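Local coordinates for protein YcaO (Methanopyrus kandleri, PDB 6CIB) that binds an adenine nucleotide and magnesium and probably uses them to activate peptide backbone amides for thioamidation, at residues R12-P16 / K17-R21; D40-P44 / I45-I49; T67-Q70 / A71-A75; E191-R194 / R195-R199; A244-R247 / A248-V252. One frame throughout, in Å; residues are numbered along the deposited sequence.

Interaction 1: residues R12-P16 / K17-R21; sequences RAFLP and KETLR. With ADP (adenosine-5'-diphosphate), chain G.
Leu15 and Glu18 meet at the start of helix 16-25, where Leu15 holds the N-cap position. The Glu18 side chain folds back over the turn, bent at chi2 (139°), and OE1 accepts the Leu15 backbone N at 3.3 Å, approached from above the carboxylate plane. This is the glutamate half of a capping box, Leu15 having no side-chain acceptor to return the bond. The first helical bonds follow: the Leu15 carbonyl accepts Thr19 N at 3.1 Å and, weakly, Glu18 N, while Leu20 N bonds to Pro16 O at 2.8 Å.

Packing contacts are few. Leu15 CD1 lies alongside Lys17 CE, 3.8 Å away, the two side chains pointing the same way. Phe14 CB rests against Thr19 OG1, and Glu18 OE1 lies near the edge of the Phe14 ring; Arg152 makes a cation-pi contact with that ring and also bonds Thr19 OG1.

Contacts to ADP come from both segments. A water links Phe14 O and Thr19 OG1 (2.7 Å from the water oxygen) to adenine N6, from which it accepts. Arg12 lays one guanidinium face over the adenine, CZ 3.3 Å from C4, and its NH2 donates in plane to the ribose O2' at 3.0 Å. Glu156 pairs with NH1 of the same group. An alanine in place of Arg12 would probably uncover that side of the base and leave O2' and Glu156 without this partner. The capped helix start and the stacked arginine form part of the adenosine end of the nucleotide pocket.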
# COMPACT_ATOMS: atom_id res chain seq x y z
N ARG A 12 -12.28 8.13 -4.04
CA ARG A 12 -12.42 9.25 -3.12
C ARG A 12 -13.79 9.93 -3.20
O ARG A 12 -14.36 10.07 -4.29
CB ARG A 12 -11.30 10.28 -3.35
CG ARG A 12 -9.87 9.74 -3.26
CD ARG A 12 -9.53 9.22 -1.86
NE ARG A 12 -8.24 8.53 -1.83
CZ ARG A 12 -7.69 8.00 -0.73
NH1 ARG A 12 -8.29 8.09 0.45
NH2 ARG A 12 -6.52 7.38 -0.82
N ALA A 13 -14.28 10.35 -2.05
CA ALA A 13 -15.58 11.01 -1.92
C ALA A 13 -15.49 12.53 -2.10
O ALA A 13 -16.51 13.22 -2.13
CB ALA A 13 -16.20 10.67 -0.56
N PHE A 14 -14.26 13.03 -2.22
CA PHE A 14 -13.98 14.46 -2.39
C PHE A 14 -12.93 14.65 -3.49
O PHE A 14 -12.09 13.76 -3.72
CB PHE A 14 -13.48 15.08 -1.07
CG PHE A 14 -14.47 14.96 0.06
CD1 PHE A 14 -14.48 13.83 0.88
CD2 PHE A 14 -15.41 15.97 0.29
CE1 PHE A 14 -15.42 13.69 1.91
CE2 PHE A 14 -16.34 15.85 1.33
CZ PHE A 14 -16.34 14.71 2.13
N LEU A 15 -13.00 15.79 -4.16
CA LEU A 15 -11.95 16.20 -5.09
C LEU A 15 -10.69 16.56 -4.29
O LEU A 15 -10.80 17.15 -3.21
CB LEU A 15 -12.40 17.37 -5.96
CG LEU A 15 -13.61 17.16 -6.90
CD1 LEU A 15 -13.99 18.46 -7.58
CD2 LEU A 15 -13.38 16.05 -7.93
N PRO A 16 -9.49 16.17 -4.80
CA PRO A 16 -8.22 16.49 -4.10
C PRO A 16 -8.05 17.96 -3.72
O PRO A 16 -7.53 18.24 -2.64
CB PRO A 16 -7.16 16.04 -5.11
CG PRO A 16 -7.80 14.86 -5.76
CD PRO A 16 -9.25 15.27 -5.94
N LYS A 17 -8.49 18.88 -4.58
CA LYS A 17 -8.44 20.32 -4.27
C LYS A 17 -9.22 20.66 -2.99
O LYS A 17 -8.75 21.47 -2.19
CB LYS A 17 -8.88 21.18 -5.46
CG LYS A 17 -10.35 21.06 -5.86
CD LYS A 17 -10.68 21.93 -7.05
CE LYS A 17 -12.15 21.81 -7.41
NZ LYS A 17 -12.47 22.74 -8.53
N GLU A 18 -10.38 20.02 -2.80
CA GLU A 18 -11.21 20.18 -1.60
C GLU A 18 -10.48 19.64 -0.37
O GLU A 18 -10.43 20.30 0.67
CB GLU A 18 -12.56 19.48 -1.79
CG GLU A 18 -13.59 20.32 -2.53
CD GLU A 18 -14.43 19.54 -3.54
OE1 GLU A 18 -14.83 18.37 -3.29
OE2 GLU A 18 -14.70 20.13 -4.61
N THR A 19 -9.92 18.44 -0.51
CA THR A 19 -9.19 17.78 0.57
C THR A 19 -7.95 18.57 0.99
O THR A 19 -7.68 18.67 2.18
CB THR A 19 -8.87 16.32 0.19
OG1 THR A 19 -10.11 15.65 -0.04
CG2 THR A 19 -8.12 15.58 1.32
N LEU A 20 -7.22 19.13 0.02
CA LEU A 20 -6.06 19.96 0.34
C LEU A 20 -6.45 21.20 1.15
O LEU A 20 -5.79 21.54 2.14
CB LEU A 20 -5.26 20.35 -0.92
CG LEU A 20 -3.89 21.03 -0.73
CD1 LEU A 20 -2.99 20.32 0.29
CD2 LEU A 20 -3.16 21.18 -2.05
N ARG A 21 -7.54 21.84 0.74
CA ARG A 21 -8.06 23.02 1.42
C ARG A 21 -8.41 22.67 2.87
O ARG A 21 -8.08 23.42 3.79
CB ARG A 21 -9.28 23.58 0.65
CG ARG A 21 -9.89 24.86 1.20
CD ARG A 21 -10.76 25.58 0.16
NE ARG A 21 -11.71 24.69 -0.50
CZ ARG A 21 -11.80 24.49 -1.82
NH1 ARG A 21 -11.00 25.13 -2.67
NH2 ARG A 21 -12.71 23.66 -2.29
PB ADP G . -0.43 4.71 -0.94
O1B ADP G . -1.61 4.49 -0.01
O2B ADP G . -0.19 3.59 -1.93
O3B ADP G . 0.83 5.21 -0.26
PA ADP G . -0.91 7.45 -1.77
O1A ADP G . -1.87 7.93 -2.83
O2A ADP G . 0.51 7.92 -1.88
O3A ADP G . -0.97 5.86 -1.93
O5' ADP G . -1.53 7.83 -0.34
C5' ADP G . -0.80 8.02 0.89
C4' ADP G . -1.80 8.16 2.05
O4' ADP G . -2.67 9.28 1.82
C3' ADP G . -2.74 6.96 2.20
O3' ADP G . -3.13 6.82 3.58
C2' ADP G . -3.95 7.35 1.38
O2' ADP G . -5.13 6.65 1.77
C1' ADP G . -4.03 8.85 1.65
N9 ADP G . -4.63 9.62 0.53
C8 ADP G . -4.11 9.72 -0.71
N7 ADP G . -4.90 10.48 -1.50
C5 ADP G . -5.93 10.91 -0.76
C6 ADP G . -7.12 11.76 -0.99
N6 ADP G . -7.33 12.32 -2.21
N1 ADP G . -7.96 11.95 0.05
C2 ADP G . -7.75 11.40 1.27
N3 ADP G . -6.69 10.61 1.55
C4 ADP G . -5.75 10.34 0.59
O HOH W 1 -9.91 13.91 -2.05

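Interaction 2: residues D40-P44 / I45-I49; sequences DRVGP and IPVEI. With OXM (oxamic acid), chain I.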
# COMPACT_ATOMS: atom_id res chain seq x y z
N ASP A 40 9.37 17.69 -5.70
CA ASP A 40 10.12 17.13 -6.83
C ASP A 40 9.18 16.94 -8.01
O ASP A 40 7.96 17.00 -7.86
CB ASP A 40 10.75 15.78 -6.43
CG ASP A 40 11.98 15.95 -5.51
OD1 ASP A 40 12.37 17.10 -5.21
OD2 ASP A 40 12.55 14.92 -5.08
N ARG A 41 9.74 16.73 -9.19
CA ARG A 41 8.98 16.28 -10.34
C ARG A 41 9.84 15.27 -11.08
O ARG A 41 10.95 15.58 -11.53
CB ARG A 41 8.56 17.44 -11.25
CG ARG A 41 7.32 17.18 -12.12
CD ARG A 41 6.83 18.42 -12.89
NE ARG A 41 7.98 19.06 -13.51
CZ ARG A 41 8.48 20.25 -13.20
NH1 ARG A 41 7.88 21.06 -12.33
NH2 ARG A 41 9.57 20.64 -13.83
N VAL A 42 9.34 14.04 -11.19
CA VAL A 42 10.09 12.98 -11.86
C VAL A 42 9.40 12.75 -13.19
O VAL A 42 8.27 12.24 -13.24
CB VAL A 42 10.19 11.70 -11.00
CG1 VAL A 42 10.91 10.59 -11.76
CG2 VAL A 42 10.93 12.00 -9.69
N GLY A 43 10.08 13.16 -14.27
CA GLY A 43 9.46 13.33 -15.59
C GLY A 43 8.24 14.21 -15.40
O GLY A 43 8.37 15.32 -14.87
N PRO A 44 7.04 13.71 -15.76
CA PRO A 44 5.82 14.50 -15.58
C PRO A 44 5.17 14.36 -14.20
O PRO A 44 4.15 15.02 -13.96
CB PRO A 44 4.89 13.92 -16.65
CG PRO A 44 5.26 12.47 -16.67
CD PRO A 44 6.74 12.39 -16.38
N ILE A 45 5.73 13.53 -13.31
CA ILE A 45 5.06 13.19 -12.04
C ILE A 45 5.54 14.03 -10.85
O ILE A 45 6.71 13.97 -10.47
CB ILE A 45 5.16 11.67 -11.68
CG1 ILE A 45 4.55 10.79 -12.79
CG2 ILE A 45 4.53 11.39 -10.31
CD1 ILE A 45 3.12 11.14 -13.19
N PRO A 46 4.61 14.80 -10.24
CA PRO A 46 4.89 15.52 -9.00
C PRO A 46 5.08 14.56 -7.84
O PRO A 46 4.26 13.65 -7.64
CB PRO A 46 3.61 16.35 -8.77
CG PRO A 46 2.85 16.32 -10.04
CD PRO A 46 3.24 15.05 -10.73
N VAL A 47 6.18 14.75 -7.12
CA VAL A 47 6.48 13.97 -5.91
C VAL A 47 6.71 14.97 -4.76
O VAL A 47 7.33 16.02 -4.95
CB VAL A 47 7.70 13.02 -6.09
CG1 VAL A 47 8.00 12.26 -4.79
CG2 VAL A 47 7.46 12.03 -7.22
N GLU A 48 6.22 14.62 -3.57
CA GLU A 48 6.32 15.48 -2.40
C GLU A 48 7.04 14.76 -1.27
O GLU A 48 6.78 13.58 -1.01
CB GLU A 48 4.92 15.89 -1.94
CG GLU A 48 4.24 16.89 -2.87
CD GLU A 48 4.84 18.29 -2.78
OE1 GLU A 48 5.12 18.76 -1.66
OE2 GLU A 48 5.03 18.92 -3.83
N ILE A 49 7.96 15.45 -0.61
CA ILE A 49 8.72 14.83 0.49
C ILE A 49 8.46 15.62 1.76
O ILE A 49 8.46 16.86 1.74
CB ILE A 49 10.23 14.68 0.19
CG1 ILE A 49 10.46 13.71 -0.98
CG2 ILE A 49 11.01 14.14 1.40
CD1 ILE A 49 10.74 14.43 -2.28
C1 OXM I . 4.39 22.75 -11.53
N1 OXM I . 5.42 23.02 -12.32
O1 OXM I . 3.36 23.43 -11.53
C2 OXM I . 4.49 21.59 -10.64
O2 OXM I . 3.69 21.50 -9.67
O3 OXM I . 5.37 20.73 -10.86
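Asp40 and Val47 face each other as a hydrogen-bonded antiparallel pair, Asp40 N reaching Val47 O at 2.7 Å and Val47 N returning to Asp40 O at 3.0 Å. A second such pair, Val42 with Ile45, closes the chain reversal through Val42 N to Ile45 O and Ile45 N to Val42 O. Between them Arg41 and Pro46 form a non-hydrogen-bonded pair, accompanied by CA-H...O contacts from Arg41 CA to Ile45 O (3.2 Å) and from Pro46 CA to Asp40 O.

Side-chain packing is modest. Val42 CG2 approaches Val47 CG2 at 4.3 Å on the face that also carries Asp40 and Ile45, and the Ile49 CD1 methyl lies against Asp40 OD2 at 3.4 Å. The Asp40 carboxylate finds its polar partners in Ser257 of helix 241-260 and Arg261 just after it.

The ligand is met from the other face, which carries Arg41 and Pro46. Arg41 sets off with CG anti to its amide nitrogen (chi1 -156°) and then bends at chi3, which carries NH1 to the oxamic acid; NH1 donates to O3 at 2.9 Å, nearly straight at 165°, with O3 in the guanidinium plane.

Gly43 takes a positive phi of 52°, and a side chain there would collide with Pro44 CD. The four residues from Val42 to Ile45 make a type II' turn with glycine at its second position, the tight two-residue connection of a beta hairpin between strands 34-42 and 45-54.

Interaction 3: residues T67-Q70 / A71-A75; sequences TRIQ and ARVSA. With ADP (adenosine-5'-diphosphate), chain G; OXM (oxamic acid), chain I.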
# COMPACT_ATOMS: atom_id res chain seq x y z
N THR A 67 -1.24 15.09 -10.23
CA THR A 67 -1.28 16.54 -10.08
C THR A 67 -0.53 16.94 -8.80
O THR A 67 -0.39 16.13 -7.88
CB THR A 67 -2.72 17.09 -9.96
OG1 THR A 67 -3.35 16.48 -8.83
CG2 THR A 67 -3.55 16.82 -11.23
N ARG A 68 -0.08 18.20 -8.76
CA ARG A 68 0.65 18.73 -7.61
C ARG A 68 -0.26 18.75 -6.38
O ARG A 68 0.20 18.47 -5.26
CB ARG A 68 1.20 20.14 -7.92
CG ARG A 68 2.03 20.80 -6.80
CD ARG A 68 3.31 20.03 -6.44
NE ARG A 68 4.20 19.87 -7.59
CZ ARG A 68 5.27 19.08 -7.62
NH1 ARG A 68 5.62 18.36 -6.56
NH2 ARG A 68 6.00 19.01 -8.73
N ILE A 69 -1.54 19.05 -6.60
CA ILE A 69 -2.53 19.02 -5.53
C ILE A 69 -2.60 17.61 -4.92
O ILE A 69 -2.46 17.46 -3.69
CB ILE A 69 -3.94 19.54 -5.97
CG1 ILE A 69 -3.94 21.08 -6.11
CG2 ILE A 69 -5.00 19.15 -4.95
CD1 ILE A 69 -5.16 21.67 -6.83
N GLN A 70 -2.79 16.58 -5.75
CA GLN A 70 -2.89 15.20 -5.23
C GLN A 70 -1.61 14.73 -4.52
O GLN A 70 -1.69 14.06 -3.50
CB GLN A 70 -3.32 14.19 -6.32
CG GLN A 70 -3.36 12.71 -5.89
CD GLN A 70 -4.25 12.41 -4.67
OE1 GLN A 70 -5.14 13.19 -4.31
NE2 GLN A 70 -4.00 11.26 -4.02
N ALA A 71 -0.46 15.11 -5.07
CA ALA A 71 0.82 14.79 -4.44
C ALA A 71 0.93 15.41 -3.04
O ALA A 71 1.46 14.78 -2.12
CB ALA A 71 1.98 15.24 -5.32
N ARG A 72 0.41 16.63 -2.89
CA ARG A 72 0.45 17.35 -1.62
C ARG A 72 -0.56 16.79 -0.60
O ARG A 72 -0.27 16.76 0.59
CB ARG A 72 0.29 18.87 -1.84
CG ARG A 72 1.58 19.47 -2.39
CD ARG A 72 1.55 20.96 -2.65
NE ARG A 72 2.87 21.38 -3.11
CZ ARG A 72 3.13 22.49 -3.81
NH1 ARG A 72 2.17 23.33 -4.16
NH2 ARG A 72 4.38 22.75 -4.16
N VAL A 73 -1.71 16.33 -1.09
CA VAL A 73 -2.68 15.59 -0.27
C VAL A 73 -2.08 14.26 0.18
O VAL A 73 -2.10 13.92 1.36
CB VAL A 73 -4.01 15.36 -1.03
CG1 VAL A 73 -4.93 14.43 -0.23
CG2 VAL A 73 -4.72 16.68 -1.30
N SER A 74 -1.53 13.52 -0.78
CA SER A 74 -0.89 12.21 -0.54
C SER A 74 0.21 12.32 0.53
O SER A 74 0.25 11.51 1.46
CB SER A 74 -0.34 11.67 -1.86
OG SER A 74 0.55 10.60 -1.67
N ALA A 75 1.10 13.31 0.39
CA ALA A 75 2.18 13.52 1.36
C ALA A 75 1.65 13.85 2.75
O ALA A 75 2.12 13.28 3.74
CB ALA A 75 3.16 14.59 0.88
PB ADP G . -0.43 4.71 -0.94
O1B ADP G . -1.61 4.49 -0.01
O2B ADP G . -0.19 3.59 -1.93
O3B ADP G . 0.83 5.21 -0.26
PA ADP G . -0.91 7.45 -1.77
O1A ADP G . -1.87 7.93 -2.83
O2A ADP G . 0.51 7.92 -1.88
O3A ADP G . -0.97 5.86 -1.93
O5' ADP G . -1.53 7.83 -0.34
C5' ADP G . -0.80 8.02 0.89
C4' ADP G . -1.80 8.16 2.05
O4' ADP G . -2.67 9.28 1.82
C3' ADP G . -2.74 6.96 2.20
O3' ADP G . -3.13 6.82 3.58
C2' ADP G . -3.95 7.35 1.38
O2' ADP G . -5.13 6.65 1.77
C1' ADP G . -4.03 8.85 1.65
N9 ADP G . -4.63 9.62 0.53
C8 ADP G . -4.11 9.72 -0.71
N7 ADP G . -4.90 10.48 -1.50
C5 ADP G . -5.93 10.91 -0.76
C6 ADP G . -7.12 11.76 -0.99
N6 ADP G . -7.33 12.32 -2.21
N1 ADP G . -7.96 11.95 0.05
C2 ADP G . -7.75 11.40 1.27
N3 ADP G . -6.69 10.61 1.55
C4 ADP G . -5.75 10.34 0.59
C1 OXM I . 4.39 22.75 -11.53
N1 OXM I . 5.42 23.02 -12.32
O1 OXM I . 3.36 23.43 -11.53
C2 OXM I . 4.49 21.59 -10.64
O2 OXM I . 3.69 21.50 -9.67
O3 OXM I . 5.37 20.73 -10.86
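Arg68 leaves the helix with CG anti to the backbone N (chi1 -178°) and then bends at both chi2 and chi3, which swings its guanidinium edge onto the oxamic acid. Gln70 starts the same way but bends at chi2 alone, bringing its amide to the adenine. NE of Arg68 donates to O2 of oxamic acid at 2.7 Å and NH2 to O3 at 2.8 Å, both bonds almost straight, a side-on grip on the two carboxylate oxygens.

Arg72, extended from CG to NE, lays one guanidinium face against the Arg68 CD methylene, 3.6 Å from its CZ. The two guanidinium planes are turned 43° apart. Glu48 pairs with Arg68 NH1.

On the nucleotide side, Gln70 NE2 donates to ADP N7 at 2.8 Å while its OE1 accepts from N6 at 3.2 Å. Val73 CG1 packs against the base, 3.5 Å from C6, and Ser74 OG donates to the alpha-phosphate O2A at 2.7 Å. Thr67 OG1 caps the helix start by accepting Gln70 N at 3.1 Å.

With donor and acceptor matched to N7 and N6, the Gln70 amide reads the edge that distinguishes adenine from guanine, consistent with selection for an adenine nucleotide.

Interaction 4: residues E191-R194 / R195-R199; sequences EELR and RSLER
Glu191 OE2 accepts from two arginines, Arg194 NH1 and Arg195 NE, each at 2.8 Å. Arg194 grips the carboxylate side-on, its NE adding a bond to OE1 at 3.1 Å that is almost straight at 174°. NH1 reaches OE2 on the syn side, whereas Arg195 NE comes from the anti side, its guanidinium plane nearly perpendicular to the carboxylate.

The remaining donors of Arg194 are also used. NH2 makes a salt bridge to Glu198 OE2 at 3.1 Å, whose hydrogen bond is weak, and a bond to the Val204 carbonyl; a water accepts from NH1 and donates to Glu198 OE1 at 2.6 Å. Val204 N supplies OE2 of Glu198 with its stronger partner. A bend at chi3 (62°) turns the Arg194 guanidinium toward these groups.

Separately, Glu192 OE2 forms a salt bridge with Arg199 NH2 at 2.9 Å, met nearly along its C-O axis, with the two planes almost coplanar. Leu193 CD1 and Leu197 CD1 lie alongside each other on another side of the helix.

Were Glu191 replaced by alanine, Arg194 NE and NH1 and Arg195 NE would probably lose their carboxylate, with less to offset the two neighbouring positive charges. The shared carboxylate probably eases the repulsion between these arginines, and Arg194 and Glu198 carry the network from helix 188-198 to strand 203-209.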
# COMPACT_ATOMS: atom_id res chain seq x y z
N GLU A 191 0.33 4.45 -21.54
CA GLU A 191 1.52 4.17 -22.35
C GLU A 191 2.43 5.40 -22.48
O GLU A 191 3.66 5.27 -22.41
CB GLU A 191 1.15 3.59 -23.72
CG GLU A 191 2.30 3.34 -24.71
CD GLU A 191 3.40 2.39 -24.23
OE1 GLU A 191 3.20 1.62 -23.25
OE2 GLU A 191 4.49 2.40 -24.84
N GLU A 192 1.84 6.58 -22.64
CA GLU A 192 2.61 7.81 -22.73
C GLU A 192 3.33 8.14 -21.41
O GLU A 192 4.49 8.56 -21.42
CB GLU A 192 1.77 8.99 -23.24
CG GLU A 192 2.59 10.20 -23.72
CD GLU A 192 3.88 9.82 -24.46
OE1 GLU A 192 3.81 9.19 -25.54
OE2 GLU A 192 4.98 10.15 -23.94
N LEU A 193 2.63 7.93 -20.29
CA LEU A 193 3.24 8.08 -18.97
C LEU A 193 4.42 7.12 -18.76
O LEU A 193 5.50 7.55 -18.34
CB LEU A 193 2.20 7.93 -17.85
CG LEU A 193 2.67 7.91 -16.38
CD1 LEU A 193 3.54 9.10 -16.02
CD2 LEU A 193 1.47 7.81 -15.44
N ARG A 194 4.22 5.83 -19.07
CA ARG A 194 5.29 4.84 -19.01
C ARG A 194 6.51 5.26 -19.84
O ARG A 194 7.64 5.23 -19.34
CB ARG A 194 4.79 3.45 -19.43
CG ARG A 194 5.78 2.32 -19.15
CD ARG A 194 5.50 1.10 -20.01
NE ARG A 194 5.65 1.35 -21.45
CZ ARG A 194 6.81 1.45 -22.11
NH1 ARG A 194 6.80 1.70 -23.41
NH2 ARG A 194 7.98 1.34 -21.48
N ARG A 195 6.28 5.67 -21.10
CA ARG A 195 7.34 6.19 -21.98
C ARG A 195 8.02 7.42 -21.40
O ARG A 195 9.24 7.57 -21.49
CB ARG A 195 6.79 6.54 -23.37
CG ARG A 195 6.49 5.34 -24.25
CD ARG A 195 5.82 5.79 -25.54
NE ARG A 195 5.32 4.64 -26.31
CZ ARG A 195 4.75 4.72 -27.51
NH1 ARG A 195 4.58 5.89 -28.12
NH2 ARG A 195 4.33 3.60 -28.10
N SER A 196 7.21 8.30 -20.81
CA SER A 196 7.71 9.55 -20.24
C SER A 196 8.61 9.28 -19.02
O SER A 196 9.68 9.89 -18.87
CB SER A 196 6.56 10.48 -19.89
OG SER A 196 7.03 11.79 -19.69
N LEU A 197 8.19 8.34 -18.16
CA LEU A 197 9.03 7.89 -17.04
C LEU A 197 10.26 7.13 -17.50
O LEU A 197 11.31 7.23 -16.87
CB LEU A 197 8.23 7.07 -16.03
CG LEU A 197 7.32 7.86 -15.07
CD1 LEU A 197 6.47 6.90 -14.25
CD2 LEU A 197 8.11 8.79 -14.16
N GLU A 198 10.12 6.38 -18.59
CA GLU A 198 11.23 5.63 -19.20
C GLU A 198 12.36 6.54 -19.68
O GLU A 198 13.53 6.17 -19.58
CB GLU A 198 10.73 4.75 -20.34
CG GLU A 198 11.76 3.74 -20.84
CD GLU A 198 11.14 2.71 -21.75
OE1 GLU A 198 10.79 3.07 -22.90
OE2 GLU A 198 11.02 1.54 -21.33
N ARG A 199 12.01 7.73 -20.15
CA ARG A 199 12.99 8.75 -20.53
C ARG A 199 13.89 9.21 -19.36
O ARG A 199 14.96 9.76 -19.61
CB ARG A 199 12.30 9.94 -21.19
CG ARG A 199 12.14 9.76 -22.70
CD ARG A 199 11.42 10.93 -23.36
NE ARG A 199 10.13 10.50 -23.90
CZ ARG A 199 8.94 10.93 -23.49
NH1 ARG A 199 8.84 11.85 -22.54
NH2 ARG A 199 7.85 10.45 -24.05
O HOH W 2 9.42 1.65 -24.52

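Interaction 5: residues A244-R247 / A248-V252; sequences AVLR and ALLEV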
# COMPACT_ATOMS: atom_id res chain seq x y z
N ALA A 244 -4.58 0.47 -11.26
CA ALA A 244 -3.47 -0.38 -10.83
C ALA A 244 -2.16 -0.06 -11.57
O ALA A 244 -1.09 -0.01 -10.95
CB ALA A 244 -3.82 -1.86 -10.99
N VAL A 245 -2.26 0.18 -12.88
CA VAL A 245 -1.11 0.58 -13.71
C VAL A 245 -0.59 1.95 -13.25
O VAL A 245 0.62 2.13 -13.05
CB VAL A 245 -1.48 0.64 -15.22
CG1 VAL A 245 -0.34 1.19 -16.07
CG2 VAL A 245 -1.88 -0.73 -15.73
N LEU A 246 -1.52 2.90 -13.11
CA LEU A 246 -1.18 4.26 -12.67
C LEU A 246 -0.46 4.26 -11.32
O LEU A 246 0.58 4.89 -11.17
CB LEU A 246 -2.43 5.16 -12.63
CG LEU A 246 -2.17 6.59 -12.14
CD1 LEU A 246 -1.28 7.36 -13.10
CD2 LEU A 246 -3.48 7.32 -11.90
N ARG A 247 -1.01 3.52 -10.36
CA ARG A 247 -0.41 3.40 -9.03
C ARG A 247 1.03 2.88 -9.07
O ARG A 247 1.89 3.44 -8.40
CB ARG A 247 -1.26 2.53 -8.13
CG ARG A 247 -2.50 3.21 -7.62
CD ARG A 247 -3.42 2.21 -6.95
NE ARG A 247 -4.37 2.95 -6.12
CZ ARG A 247 -4.94 2.50 -5.00
NH1 ARG A 247 -4.70 1.27 -4.53
NH2 ARG A 247 -5.76 3.31 -4.35
N ALA A 248 1.27 1.84 -9.86
CA ALA A 248 2.63 1.26 -10.02
C ALA A 248 3.63 2.27 -10.60
O ALA A 248 4.75 2.41 -10.09
CB ALA A 248 2.57 -0.00 -10.87
N LEU A 249 3.21 2.99 -11.64
CA LEU A 249 4.04 4.02 -12.28
C LEU A 249 4.33 5.20 -11.34
O LEU A 249 5.47 5.69 -11.30
CB LEU A 249 3.40 4.51 -13.59
CG LEU A 249 3.41 3.52 -14.76
CD1 LEU A 249 2.48 3.97 -15.87
CD2 LEU A 249 4.81 3.29 -15.30
N LEU A 250 3.32 5.62 -10.59
CA LEU A 250 3.49 6.67 -9.57
C LEU A 250 4.46 6.27 -8.45
O LEU A 250 5.22 7.10 -7.96
CB LEU A 250 2.13 7.09 -8.98
CG LEU A 250 1.14 7.82 -9.91
CD1 LEU A 250 -0.17 8.06 -9.18
CD2 LEU A 250 1.67 9.15 -10.43
N GLU A 251 4.43 4.99 -8.06
CA GLU A 251 5.36 4.46 -7.07
C GLU A 251 6.80 4.45 -7.58
O GLU A 251 7.71 4.76 -6.83
CB GLU A 251 4.92 3.08 -6.58
CG GLU A 251 4.35 3.10 -5.16
CD GLU A 251 3.94 1.73 -4.64
OE1 GLU A 251 4.64 0.73 -4.93
OE2 GLU A 251 2.91 1.65 -3.94
N VAL A 252 6.98 4.13 -8.86
CA VAL A 252 8.30 4.25 -9.52
C VAL A 252 8.82 5.69 -9.44
O VAL A 252 9.94 5.91 -8.99
CB VAL A 252 8.25 3.74 -10.98
CG1 VAL A 252 9.49 4.14 -11.75
CG2 VAL A 252 8.09 2.22 -11.00
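Leu246 overlaps Leu250 one turn further along the helix, its CG 3.9 Å from Leu250 CD1 and its CD1 4.0 Å from Leu250 CG. The two side chains cross at a slant. CG of Leu246 stands opposite the amide nitrogen (chi1 178°), while that of Leu250 stands opposite the carbonyl carbon (chi1 -67°), which sets it over the preceding turn. There Leu250 CG also presses on the Leu246 carbonyl oxygen at 3.2 Å.

Val245 and Leu249 form a second apolar pair. They run side by side and point the same way, with Val245 CG1 4.0 Å from Leu249 CD1, a contact between methyl groups.

Beneath both pairs runs the regular alpha-helical bonding: Ala248 N to Ala244 O, Leu249 N to Val245 O, Leu250 N to Leu246 O at 2.9 Å, and Glu251 N to Arg247 O at 3.0 Å. The polar side chains find partners beyond the helix. Arg247, extended from CG to NE, donates to the backbone oxygen of Glu9, and Glu251 OE1 accepts the backbone N of Phe235.

Helix 241-260 is clad on several sides. Leu193 of helix 188-198 packs on both Leu246 and Leu249, Leu206 of strand 203-209 meets Val245 and Leu249, and Val219 of strand 217-224 touches Ala244 and Val245, so the leucine and valine side is buried against a neighbouring helix and two strands.

Overall arrangement
Interactions 1 and 3 share the ADP: their centres lie about 10 Å apart, and Pro16 CG touches Gln70 OE1 at 3.5 Å, so the two contacts meet beside the adenine. Interactions 2 and 3, also about 10 Å apart between centres, share the oxamic acid and are locked by the salt bridge from Glu48 OE2 to Arg68 NH1 at 2.8 Å. The hairpin turn of interaction 2 packs on interaction 4 through Pro44 and Leu193 and on interaction 5 through Ile45 and Leu250. Interactions 4 and 5, centres about 11 Å apart, lie on neighbouring helices that touch, for example through Leu193 and Leu246. Interaction 5 comes nearer the nucleotide, the Glu251 side chain lying about 4 Å from ADP.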